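Local structure of galactose-1-phosphate uridylyltransferase (Pyrobaculum aerophilum str. IM2, 6K9Z) at residues 121-126 with 148-153; 191-196 with 205-210; 211-216 with 258-263; 250-255 with 264-269. The protein probably catalyses uridylyl transfer between UDP-glucose and hexose 1-phosphates such as galactose 1-phosphate, and binds zinc, iron and UDP. The protein carries 1 engineered substitution. One frame throughout, in Å; residues are numbered along the deposited sequence.

In the fold
Three of the contacts reach one antiparallel sheet, the half-barrel, in which strands 121-128, 247-252, 266-271, 202-208 and 190-193 follow one another. Contact 4 joins strands 247-252 and 266-271; its centre lies about 9 Å from that of contact 1, 10 Å from that of contact 3 and 11 Å from that of contact 2. It supplies H252, H266 and E268 to the iron, while H264 shares the zinc with H211 of contact 3. Contact 2 backs this metal region with H205 and Y207, and in contact 1 the V153 side chain comes within about 6 Å of the iron. The L123 side chain of contact 1 lies about 9 Å from the bound UDP.

Contact 1 (121-126 with 148-153); sequences YFLFFR and VVPPRV
Y121 OH donates a hydrogen bond to the backbone O of Q253, outside this contact, while the methyls of V153 close on the same atom: Y121 OH lies 3.5 Å from V153 CG1 and 3.7 Å from CG2. The ring behind it is laid against P150. P150 CD stands over one ring face, 3.5 Å from the centroid and 23° off the normal, a CH-pi contact displaced toward the rim at Y121 CG. P150 CG sits beyond it, 3.6 Å from Y121 CD2, and V149 CG1 comes obliquely to Y121 CD1 at 4.1 Å. With CG anti to the backbone N (chi1 -155°), Y121 swings its ring off the strand toward the start of helix 151-167, while its CB meets V148 O at 3.4 Å. Further along the strand L123 reaches P150 more loosely, CD1 to CG at 4.5 Å, and A289 of the second subunit packs on both residues. Y121 and L123 also pair through their backbones with strand 140-146. P150 occupies the N-cap position of helix 151-167, so the contact presses the start of that helix onto strand 121-128 of the antiparallel half-barrel sheet of this uridylyltransferase family.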
# COMPACT_ATOMS: atom_id res chain seq x y z
N TYR A 121 -1.04 8.90 18.78
CA TYR A 121 -1.73 9.18 17.50
C TYR A 121 -3.19 8.74 17.57
O TYR A 121 -3.51 7.67 18.11
CB TYR A 121 -0.99 8.54 16.31
CG TYR A 121 -1.31 9.29 15.06
CD1 TYR A 121 -0.60 10.43 14.71
CD2 TYR A 121 -2.37 8.88 14.24
CE1 TYR A 121 -0.93 11.15 13.58
CE2 TYR A 121 -2.71 9.61 13.11
CZ TYR A 121 -2.02 10.76 12.82
OH TYR A 121 -2.31 11.51 11.72
N PHE A 122 -4.05 9.55 16.96
CA PHE A 122 -5.48 9.25 16.78
C PHE A 122 -5.68 9.08 15.28
O PHE A 122 -5.66 10.09 14.55
CB PHE A 122 -6.32 10.35 17.42
CG PHE A 122 -7.81 10.09 17.40
CD1 PHE A 122 -8.56 10.38 16.26
CD2 PHE A 122 -8.46 9.68 18.56
CE1 PHE A 122 -9.95 10.22 16.28
CE2 PHE A 122 -9.85 9.56 18.58
CZ PHE A 122 -10.59 9.87 17.44
N LEU A 123 -5.87 7.84 14.82
CA LEU A 123 -6.03 7.54 13.38
C LEU A 123 -7.52 7.22 13.12
O LEU A 123 -7.99 6.13 13.54
CB LEU A 123 -5.17 6.35 12.96
CG LEU A 123 -5.31 5.98 11.47
CD1 LEU A 123 -4.69 7.07 10.58
CD2 LEU A 123 -4.64 4.65 11.18
N PHE A 124 -8.22 8.10 12.40
CA PHE A 124 -9.62 7.89 11.94
C PHE A 124 -9.58 7.47 10.47
O PHE A 124 -8.94 8.18 9.66
CB PHE A 124 -10.38 9.20 12.13
CG PHE A 124 -11.78 9.20 11.63
CD1 PHE A 124 -12.70 8.31 12.11
CD2 PHE A 124 -12.23 10.17 10.75
CE1 PHE A 124 -13.98 8.27 11.64
CE2 PHE A 124 -13.55 10.17 10.30
CZ PHE A 124 -14.43 9.20 10.74
N PHE A 125 -10.25 6.38 10.11
CA PHE A 125 -10.27 5.92 8.70
C PHE A 125 -11.59 5.23 8.42
O PHE A 125 -12.31 4.88 9.34
CB PHE A 125 -9.07 5.04 8.35
CG PHE A 125 -8.99 3.73 9.06
CD1 PHE A 125 -8.45 3.67 10.34
CD2 PHE A 125 -9.47 2.57 8.48
CE1 PHE A 125 -8.34 2.45 10.99
CE2 PHE A 125 -9.40 1.36 9.14
CZ PHE A 125 -8.84 1.30 10.40
N ARG A 126 -11.88 5.10 7.12
CA ARG A 126 -13.13 4.48 6.70
C ARG A 126 -12.81 3.66 5.46
O ARG A 126 -12.25 4.20 4.53
CB ARG A 126 -14.20 5.54 6.45
CG ARG A 126 -15.61 4.97 6.24
CD ARG A 126 -16.64 6.11 5.99
NE ARG A 126 -17.98 5.68 6.31
CZ ARG A 126 -18.78 4.97 5.50
NH1 ARG A 126 -18.38 4.62 4.27
NH2 ARG A 126 -19.96 4.52 5.94
N VAL A 148 2.31 4.80 18.57
CA VAL A 148 3.30 5.14 17.51
C VAL A 148 2.58 6.03 16.53
O VAL A 148 1.32 5.98 16.42
CB VAL A 148 3.85 3.88 16.79
CG1 VAL A 148 4.78 3.07 17.66
CG2 VAL A 148 2.73 3.03 16.27
N VAL A 149 3.34 6.82 15.80
CA VAL A 149 2.81 7.61 14.67
C VAL A 149 2.79 6.71 13.45
O VAL A 149 3.78 6.04 13.12
CB VAL A 149 3.65 8.87 14.42
CG1 VAL A 149 3.16 9.63 13.21
CG2 VAL A 149 3.68 9.75 15.65
N PRO A 150 1.66 6.62 12.76
CA PRO A 150 1.64 5.83 11.52
C PRO A 150 2.73 6.23 10.53
O PRO A 150 2.96 7.43 10.30
CB PRO A 150 0.28 6.16 10.97
CG PRO A 150 -0.58 6.47 12.18
CD PRO A 150 0.37 7.22 13.11
N PRO A 151 3.48 5.26 9.93
CA PRO A 151 4.63 5.60 9.10
C PRO A 151 4.34 6.59 7.96
O PRO A 151 5.19 7.46 7.74
CB PRO A 151 5.15 4.25 8.58
CG PRO A 151 4.80 3.32 9.74
CD PRO A 151 3.44 3.80 10.21
N ARG A 152 3.18 6.50 7.32
CA ARG A 152 2.90 7.41 6.17
C ARG A 152 2.77 8.84 6.70
O ARG A 152 3.29 9.77 6.10
CB ARG A 152 1.64 6.98 5.42
CG ARG A 152 1.25 7.96 4.31
CD ARG A 152 0.17 7.51 3.32
NE ARG A 152 0.76 6.44 2.59
CZ ARG A 152 1.58 6.58 1.59
NH1 ARG A 152 1.81 7.76 1.07
NH2 ARG A 152 2.11 5.51 1.03
N VAL A 153 2.15 8.99 7.87
CA VAL A 153 1.99 10.33 8.49
C VAL A 153 3.34 10.80 9.02
O VAL A 153 3.63 11.98 8.80
CB VAL A 153 0.89 10.35 9.57
CG1 VAL A 153 0.82 11.73 10.25
CG2 VAL A 153 -0.45 9.94 8.94

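Contact 2 (191-196 with 205-210); sequences KAFVPF and HIYPKR
K191 and Y207 exchange two backbone bonds, with K191 N to Y207 O and Y207 N to K191 O both at 2.9 Å, and F193 and H205 form the next hydrogen-bonded pair in the same way. Between them A192 and I206 make the non-hydrogen-bonded pair, CB to CG1 at 3.9 Å, on the side facing helix 220-240. The aromatic contacts lie on the other side. F193 and Y207 have nearly parallel planes, 15° apart, but are offset so strongly that little of one ring lies over the other, with centroids 5.7 Å apart and F193 CE2 3.6 Å from Y207 CD1. F193 gets there by placing CG between its backbone N and carbonyl carbon (chi1 60°). P195 CG sits over one face of the H205 ring, 3.6 Å from the centroid and 9° off the normal, a CH-pi contact; E203 holds the NE2 of that imidazole. Two lysine chains cross at about a right angle, K191 CG to K209 CE 3.6 Å; NZ of K191 bonds to E179 O, that of K209 to N187 O. Strands 190-193 and 202-208 thus form a beta hairpin of the half-barrel, its aromatic side set beside the iron-binding H266 and E268.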
# COMPACT_ATOMS: atom_id res chain seq x y z
N LYS A 191 -11.52 23.23 1.13
CA LYS A 191 -11.26 23.02 -0.30
C LYS A 191 -11.03 21.52 -0.50
O LYS A 191 -10.20 20.92 0.24
CB LYS A 191 -9.96 23.73 -0.71
CG LYS A 191 -10.07 25.16 -1.03
CD LYS A 191 -8.90 25.51 -2.03
CE LYS A 191 -9.03 26.88 -2.58
NZ LYS A 191 -7.89 27.20 -3.47
N ALA A 192 -11.69 20.95 -1.49
CA ALA A 192 -11.50 19.56 -1.95
C ALA A 192 -10.93 19.60 -3.37
O ALA A 192 -11.52 20.26 -4.22
CB ALA A 192 -12.86 18.92 -1.95
N PHE A 193 -9.79 18.96 -3.60
CA PHE A 193 -9.07 19.04 -4.89
C PHE A 193 -8.43 17.69 -5.14
O PHE A 193 -8.13 16.94 -4.20
CB PHE A 193 -8.08 20.21 -4.92
CG PHE A 193 -7.01 20.14 -3.85
CD1 PHE A 193 -5.83 19.46 -4.09
CD2 PHE A 193 -7.20 20.71 -2.60
CE1 PHE A 193 -4.85 19.39 -3.12
CE2 PHE A 193 -6.23 20.59 -1.62
CZ PHE A 193 -5.04 19.96 -1.90
N VAL A 194 -8.19 17.39 -6.41
CA VAL A 194 -7.33 16.26 -6.79
C VAL A 194 -5.89 16.76 -6.65
O VAL A 194 -5.52 17.76 -7.28
CB VAL A 194 -7.62 15.74 -8.19
CG1 VAL A 194 -6.65 14.64 -8.54
CG2 VAL A 194 -9.06 15.24 -8.30
N PRO A 195 -5.04 16.18 -5.79
CA PRO A 195 -3.67 16.68 -5.72
C PRO A 195 -2.88 16.42 -7.01
O PRO A 195 -3.15 15.43 -7.72
CB PRO A 195 -3.04 15.87 -4.59
CG PRO A 195 -3.92 14.67 -4.41
CD PRO A 195 -5.31 15.10 -4.84
N PHE A 196 -1.91 17.28 -7.28
CA PHE A 196 -0.95 17.10 -8.41
C PHE A 196 -0.32 15.71 -8.35
O PHE A 196 -0.12 15.04 -9.36
CB PHE A 196 0.14 18.17 -8.38
CG PHE A 196 1.05 18.11 -9.59
CD1 PHE A 196 0.65 18.65 -10.79
CD2 PHE A 196 2.31 17.57 -9.50
CE1 PHE A 196 1.46 18.60 -11.91
CE2 PHE A 196 3.14 17.53 -10.62
CZ PHE A 196 2.73 18.09 -11.81
N HIS A 205 -8.30 15.22 -1.90
CA HIS A 205 -7.87 15.66 -0.55
C HIS A 205 -8.75 16.82 -0.11
O HIS A 205 -9.06 17.71 -0.96
CB HIS A 205 -6.40 16.04 -0.58
CG HIS A 205 -5.48 14.89 -0.75
ND1 HIS A 205 -4.15 15.00 -0.49
CD2 HIS A 205 -5.71 13.63 -1.20
CE1 HIS A 205 -3.58 13.85 -0.78
NE2 HIS A 205 -4.52 12.99 -1.24
N ILE A 206 -9.17 16.80 1.15
CA ILE A 206 -10.09 17.82 1.69
C ILE A 206 -9.30 18.52 2.81
O ILE A 206 -9.02 17.90 3.89
CB ILE A 206 -11.43 17.23 2.11
CG1 ILE A 206 -12.07 16.47 0.93
CG2 ILE A 206 -12.38 18.30 2.66
CD1 ILE A 206 -13.44 15.85 1.21
N TYR A 207 -9.04 19.80 2.61
CA TYR A 207 -8.23 20.61 3.56
C TYR A 207 -9.03 21.77 4.10
O TYR A 207 -9.83 22.38 3.38
CB TYR A 207 -7.03 21.25 2.90
CG TYR A 207 -5.79 20.40 2.79
CD1 TYR A 207 -5.60 19.52 1.73
CD2 TYR A 207 -4.75 20.58 3.67
CE1 TYR A 207 -4.41 18.80 1.60
CE2 TYR A 207 -3.57 19.87 3.57
CZ TYR A 207 -3.39 18.99 2.52
OH TYR A 207 -2.20 18.32 2.45
N PRO A 208 -8.80 22.12 5.37
CA PRO A 208 -9.38 23.36 5.90
C PRO A 208 -8.59 24.55 5.33
O PRO A 208 -7.36 24.48 5.13
CB PRO A 208 -9.20 23.19 7.41
CG PRO A 208 -7.91 22.40 7.55
CD PRO A 208 -7.88 21.49 6.32
N LYS A 209 -9.33 25.63 5.04
CA LYS A 209 -8.72 26.85 4.48
C LYS A 209 -7.89 27.54 5.58
O LYS A 209 -6.93 28.20 5.22
CB LYS A 209 -9.82 27.75 3.93
CG LYS A 209 -10.37 27.26 2.60
CD LYS A 209 -11.63 28.01 2.15
CE LYS A 209 -11.97 27.73 0.70
NZ LYS A 209 -12.99 28.67 0.18
N ARG A 210 -8.33 27.46 6.83
CA ARG A 210 -7.54 27.94 7.98
C ARG A 210 -6.55 26.84 8.35
O ARG A 210 -6.91 25.68 8.23
CB ARG A 210 -8.44 28.38 9.13
CG ARG A 210 -8.98 29.79 8.93
CD ARG A 210 -9.77 30.22 10.15
NE ARG A 210 -11.07 29.56 9.98
CZ ARG A 210 -12.17 29.81 10.69
NH1 ARG A 210 -13.28 29.15 10.39
NH2 ARG A 210 -12.14 30.70 11.67

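Contact 3 (211-216 with 258-263); sequences HRSLLT and RPTQYY. With ZN (zinc ion), chain D.
H211 ties its imidazole to T260 on one edge and to the zinc on the other: ND1 binds the metal at 2.1 Å, and NE2 donates to T260 O at 2.9 Å. That second bond is almost straight, 179° at the hydrogen, and uses a lone pair of the carbonyl lying in the plane of both groups. With the ring gripped at both nitrogens, its rotation is fixed and the donation would tend to make ND1 a better ligand. The carbonyl of Y263 also crowds the ring, 2.9 Å from H211 CE1, without a hydrogen bond to NE2. C170, C173 and H264 complete the four-ligand Cys2His2 site, whose two cysteines form a CxxC motif. One shell out, S213 sets the position of T260: T260 N donates to S213 OG at 2.9 Å, the hydroxyl lying between its own backbone N and carbonyl carbon (chi1 52°). T260 OG1 in turn makes a weak bond to Y263 O at 3.3 Å. E217 OE1 takes the backbone N-H groups of S213 and L214. At the outer end L214 CD1 leans on P259 CD at 3.7 Å, the two side chains crossing at about a right angle, and helix 96-114 packs against L214.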
# COMPACT_ATOMS: atom_id res chain seq x y z
N HIS A 211 -5.34 27.23 8.72
CA HIS A 211 -4.33 26.25 9.20
C HIS A 211 -4.87 25.63 10.49
O HIS A 211 -4.98 26.33 11.52
CB HIS A 211 -2.95 26.88 9.43
CG HIS A 211 -1.93 25.87 9.85
ND1 HIS A 211 -1.10 25.19 8.94
CD2 HIS A 211 -1.62 25.41 11.09
CE1 HIS A 211 -0.28 24.40 9.65
NE2 HIS A 211 -0.59 24.51 10.97
N ARG A 212 -5.22 24.34 10.42
CA ARG A 212 -5.56 23.52 11.60
C ARG A 212 -4.74 22.25 11.49
O ARG A 212 -4.63 21.75 10.35
CB ARG A 212 -7.03 23.15 11.53
CG ARG A 212 -7.98 24.34 11.41
CD ARG A 212 -8.01 25.16 12.62
NE ARG A 212 -9.15 26.10 12.61
CZ ARG A 212 -9.25 27.14 13.42
NH1 ARG A 212 -8.25 27.41 14.24
NH2 ARG A 212 -10.29 27.94 13.38
N SER A 213 -4.23 21.74 12.60
CA SER A 213 -3.46 20.47 12.58
C SER A 213 -4.12 19.34 13.37
O SER A 213 -3.69 18.16 13.14
CB SER A 213 -2.04 20.71 13.05
OG SER A 213 -2.02 21.38 14.28
N LEU A 214 -5.06 19.62 14.27
CA LEU A 214 -5.81 18.59 15.02
C LEU A 214 -7.29 18.77 14.73
O LEU A 214 -7.77 19.90 14.68
CB LEU A 214 -5.56 18.64 16.53
CG LEU A 214 -4.15 18.35 17.02
CD1 LEU A 214 -4.08 18.68 18.51
CD2 LEU A 214 -3.71 16.92 16.74
N LEU A 215 -8.00 17.65 14.61
CA LEU A 215 -9.47 17.65 14.44
C LEU A 215 -10.11 18.45 15.57
O LEU A 215 -11.19 19.04 15.39
CB LEU A 215 -9.94 16.19 14.44
CG LEU A 215 -11.43 15.96 14.16
CD1 LEU A 215 -11.76 16.28 12.72
CD2 LEU A 215 -11.80 14.54 14.50
N THR A 216 -9.51 18.40 16.75
CA THR A 216 -10.07 19.04 17.97
C THR A 216 -9.92 20.56 17.93
O THR A 216 -10.57 21.20 18.78
CB THR A 216 -9.43 18.41 19.21
OG1 THR A 216 -8.03 18.44 19.02
CG2 THR A 216 -9.88 16.97 19.38
N ARG A 258 -0.59 17.99 20.66
CA ARG A 258 -0.42 19.46 20.46
C ARG A 258 -0.42 19.87 18.99
O ARG A 258 0.21 19.25 18.11
CB ARG A 258 0.77 20.03 21.23
CG ARG A 258 2.15 19.79 20.68
CD ARG A 258 3.21 20.33 21.64
NE ARG A 258 3.15 19.70 22.97
CZ ARG A 258 3.60 18.48 23.24
NH1 ARG A 258 4.18 17.78 22.29
NH2 ARG A 258 3.51 17.96 24.44
N PRO A 259 -1.15 20.97 18.71
CA PRO A 259 -1.10 21.60 17.41
C PRO A 259 0.35 21.80 16.91
O PRO A 259 1.28 22.06 17.71
CB PRO A 259 -1.84 22.92 17.59
CG PRO A 259 -2.82 22.63 18.72
CD PRO A 259 -2.11 21.63 19.60
N THR A 260 0.49 21.73 15.59
CA THR A 260 1.76 21.97 14.86
C THR A 260 1.61 23.13 13.87
O THR A 260 0.71 23.09 13.09
CB THR A 260 2.19 20.76 14.04
OG1 THR A 260 1.14 20.37 13.16
CG2 THR A 260 2.50 19.59 14.94
N GLN A 261 2.60 24.02 13.83
CA GLN A 261 2.66 25.13 12.85
C GLN A 261 2.96 24.59 11.45
O GLN A 261 2.59 25.26 10.49
CB GLN A 261 3.73 26.14 13.28
CG GLN A 261 3.26 27.07 14.38
CD GLN A 261 4.39 28.01 14.80
OE1 GLN A 261 5.56 27.61 14.90
NE2 GLN A 261 4.06 29.27 14.99
N TYR A 262 3.62 23.43 11.33
CA TYR A 262 4.28 22.97 10.08
C TYR A 262 3.45 21.88 9.39
O TYR A 262 3.73 21.56 8.20
CB TYR A 262 5.68 22.42 10.34
CG TYR A 262 5.76 21.35 11.40
CD1 TYR A 262 5.97 21.70 12.73
CD2 TYR A 262 5.62 20.00 11.07
CE1 TYR A 262 6.04 20.74 13.72
CE2 TYR A 262 5.67 19.04 12.07
CZ TYR A 262 5.88 19.41 13.38
OH TYR A 262 5.95 18.48 14.37
N TYR A 263 2.49 21.33 10.12
CA TYR A 263 1.59 20.31 9.54
C TYR A 263 0.15 20.78 9.63
O TYR A 263 -0.22 21.60 10.47
CB TYR A 263 1.81 18.96 10.21
CG TYR A 263 1.24 17.78 9.43
CD1 TYR A 263 1.80 17.38 8.24
CD2 TYR A 263 0.22 16.99 9.96
CE1 TYR A 263 1.37 16.24 7.56
CE2 TYR A 263 -0.25 15.87 9.27
CZ TYR A 263 0.33 15.50 8.08
OH TYR A 263 -0.11 14.35 7.45
ZN ZN D . -1.07 25.10 6.86

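Contact 4 (250-255 with 264-269); sequences VLHQAP and HLHFEI. With FE (Fe (III) ion), chain E; ZN (zinc ion), chain D.
H252, H266 and E268 point to the same side of paired strands 247-252 and 266-271 and close on the iron. ND1 of H252 and NE2 of H266 bind it at 2.2 Å, and OE1 of E268 at 2.3 Å, while E268 OE2 is hydrogen-bonded to Y270 OH. H266 bends its CG between the backbone N and carbonyl carbon (chi1 47°), which places H252 CB over one face of the H266 ring, 3.4 Å from H266 NE2; the two imidazole planes stand at 86°. H252, with CG beside its backbone N (chi1 -77°), meets H266 NE2 at the edge of its ring, and its NE2 reaches G288 O of the second subunit. A water and both carboxylate oxygens of E156 fill the remaining positions. The other three protein ligands come from adjacent antiparallel strands of the half-barrel, joined by backbone bonds of H252 with H266 and V250 with E268. H266 ND1 donates to H264 O at 2.8 Å, the acceptor lying in the H266 ring plane. H264 binds the zinc through ND1 at 2.3 Å, its NE2 bonded to P208 O. On the opposite face L251 CD1 sits over the centre of the F267 ring, 3.9 Å from the centroid.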
# COMPACT_ATOMS: atom_id res chain seq x y z
N VAL A 250 -8.99 8.50 4.91
CA VAL A 250 -8.10 8.57 6.09
C VAL A 250 -7.92 10.05 6.45
O VAL A 250 -7.84 10.87 5.59
CB VAL A 250 -6.77 7.84 5.83
CG1 VAL A 250 -5.98 8.46 4.71
CG2 VAL A 250 -5.92 7.66 7.09
N LEU A 251 -7.88 10.30 7.73
CA LEU A 251 -7.57 11.62 8.31
C LEU A 251 -6.08 11.69 8.64
O LEU A 251 -5.64 10.96 9.53
CB LEU A 251 -8.40 11.85 9.57
CG LEU A 251 -8.06 13.13 10.35
CD1 LEU A 251 -8.12 14.33 9.41
CD2 LEU A 251 -9.02 13.29 11.53
N HIS A 252 -5.36 12.55 7.97
CA HIS A 252 -3.93 12.85 8.23
C HIS A 252 -3.94 14.10 9.12
O HIS A 252 -4.31 15.16 8.61
CB HIS A 252 -3.21 13.07 6.91
CG HIS A 252 -2.92 11.80 6.19
ND1 HIS A 252 -2.25 11.78 4.98
CD2 HIS A 252 -3.12 10.52 6.57
CE1 HIS A 252 -2.09 10.51 4.62
NE2 HIS A 252 -2.61 9.70 5.55
N GLN A 253 -3.56 13.93 10.39
CA GLN A 253 -3.46 15.07 11.31
C GLN A 253 -2.16 14.97 12.09
O GLN A 253 -1.43 13.97 12.02
CB GLN A 253 -4.71 15.14 12.18
CG GLN A 253 -4.86 13.99 13.15
CD GLN A 253 -6.02 14.21 14.11
OE1 GLN A 253 -6.26 15.32 14.55
NE2 GLN A 253 -6.72 13.15 14.46
N ALA A 254 -1.87 15.98 12.87
CA ALA A 254 -0.74 15.94 13.80
C ALA A 254 -0.87 14.79 14.79
O ALA A 254 -1.96 14.37 15.23
CB ALA A 254 -0.63 17.23 14.55
N PRO A 255 0.29 14.35 15.31
CA PRO A 255 0.27 13.49 16.48
C PRO A 255 -0.40 14.20 17.66
O PRO A 255 -0.40 15.45 17.70
CB PRO A 255 1.72 13.18 16.78
CG PRO A 255 2.45 13.62 15.51
CD PRO A 255 1.65 14.79 14.94
N HIS A 264 -0.59 20.39 8.60
CA HIS A 264 -1.99 20.80 8.33
C HIS A 264 -2.86 19.55 8.12
O HIS A 264 -2.51 18.76 7.23
CB HIS A 264 -1.94 21.69 7.08
CG HIS A 264 -3.11 22.56 6.80
ND1 HIS A 264 -2.97 23.85 6.34
CD2 HIS A 264 -4.44 22.32 6.82
CE1 HIS A 264 -4.15 24.38 6.13
NE2 HIS A 264 -5.07 23.46 6.42
N LEU A 265 -4.02 19.52 8.86
CA LEU A 265 -4.75 18.24 8.78
C LEU A 265 -5.44 18.16 7.44
O LEU A 265 -5.77 19.24 6.80
CB LEU A 265 -5.76 18.10 9.92
CG LEU A 265 -6.89 19.10 10.00
CD1 LEU A 265 -8.05 18.84 9.05
CD2 LEU A 265 -7.46 19.12 11.44
N HIS A 266 -5.78 17.03 6.94
CA HIS A 266 -6.52 16.87 5.66
C HIS A 266 -7.12 15.46 5.65
O HIS A 266 -6.47 14.54 6.25
CB HIS A 266 -5.61 17.12 4.45
CG HIS A 266 -4.28 16.43 4.53
ND1 HIS A 266 -3.23 16.89 5.34
CD2 HIS A 266 -3.80 15.34 3.89
CE1 HIS A 266 -2.18 16.09 5.19
NE2 HIS A 266 -2.47 15.17 4.28
N PHE A 267 -8.25 15.29 4.99
CA PHE A 267 -8.81 13.97 4.66
C PHE A 267 -8.28 13.56 3.28
O PHE A 267 -8.29 14.40 2.37
CB PHE A 267 -10.33 13.97 4.70
CG PHE A 267 -10.89 14.14 6.09
CD1 PHE A 267 -10.98 15.42 6.65
CD2 PHE A 267 -11.28 13.06 6.84
CE1 PHE A 267 -11.54 15.59 7.92
CE2 PHE A 267 -11.86 13.24 8.08
CZ PHE A 267 -11.91 14.48 8.66
N GLU A 268 -7.77 12.33 3.17
CA GLU A 268 -7.45 11.75 1.84
C GLU A 268 -8.54 10.74 1.53
O GLU A 268 -8.82 9.86 2.36
CB GLU A 268 -6.03 11.20 1.76
CG GLU A 268 -4.96 12.18 2.15
CD GLU A 268 -3.54 11.74 1.86
OE1 GLU A 268 -2.67 12.62 1.82
OE2 GLU A 268 -3.33 10.52 1.74
N ILE A 269 -9.09 10.82 0.32
CA ILE A 269 -10.06 9.84 -0.17
C ILE A 269 -9.48 9.18 -1.43
O ILE A 269 -9.16 9.93 -2.39
CB ILE A 269 -11.41 10.52 -0.43
CG1 ILE A 269 -12.05 11.14 0.80
CG2 ILE A 269 -12.37 9.54 -1.06
CD1 ILE A 269 -13.09 12.20 0.44
FE FE E . -1.44 13.34 3.59
ZN ZN D . -1.07 25.10 6.86
O HOH W 1 -0.49 14.49 1.92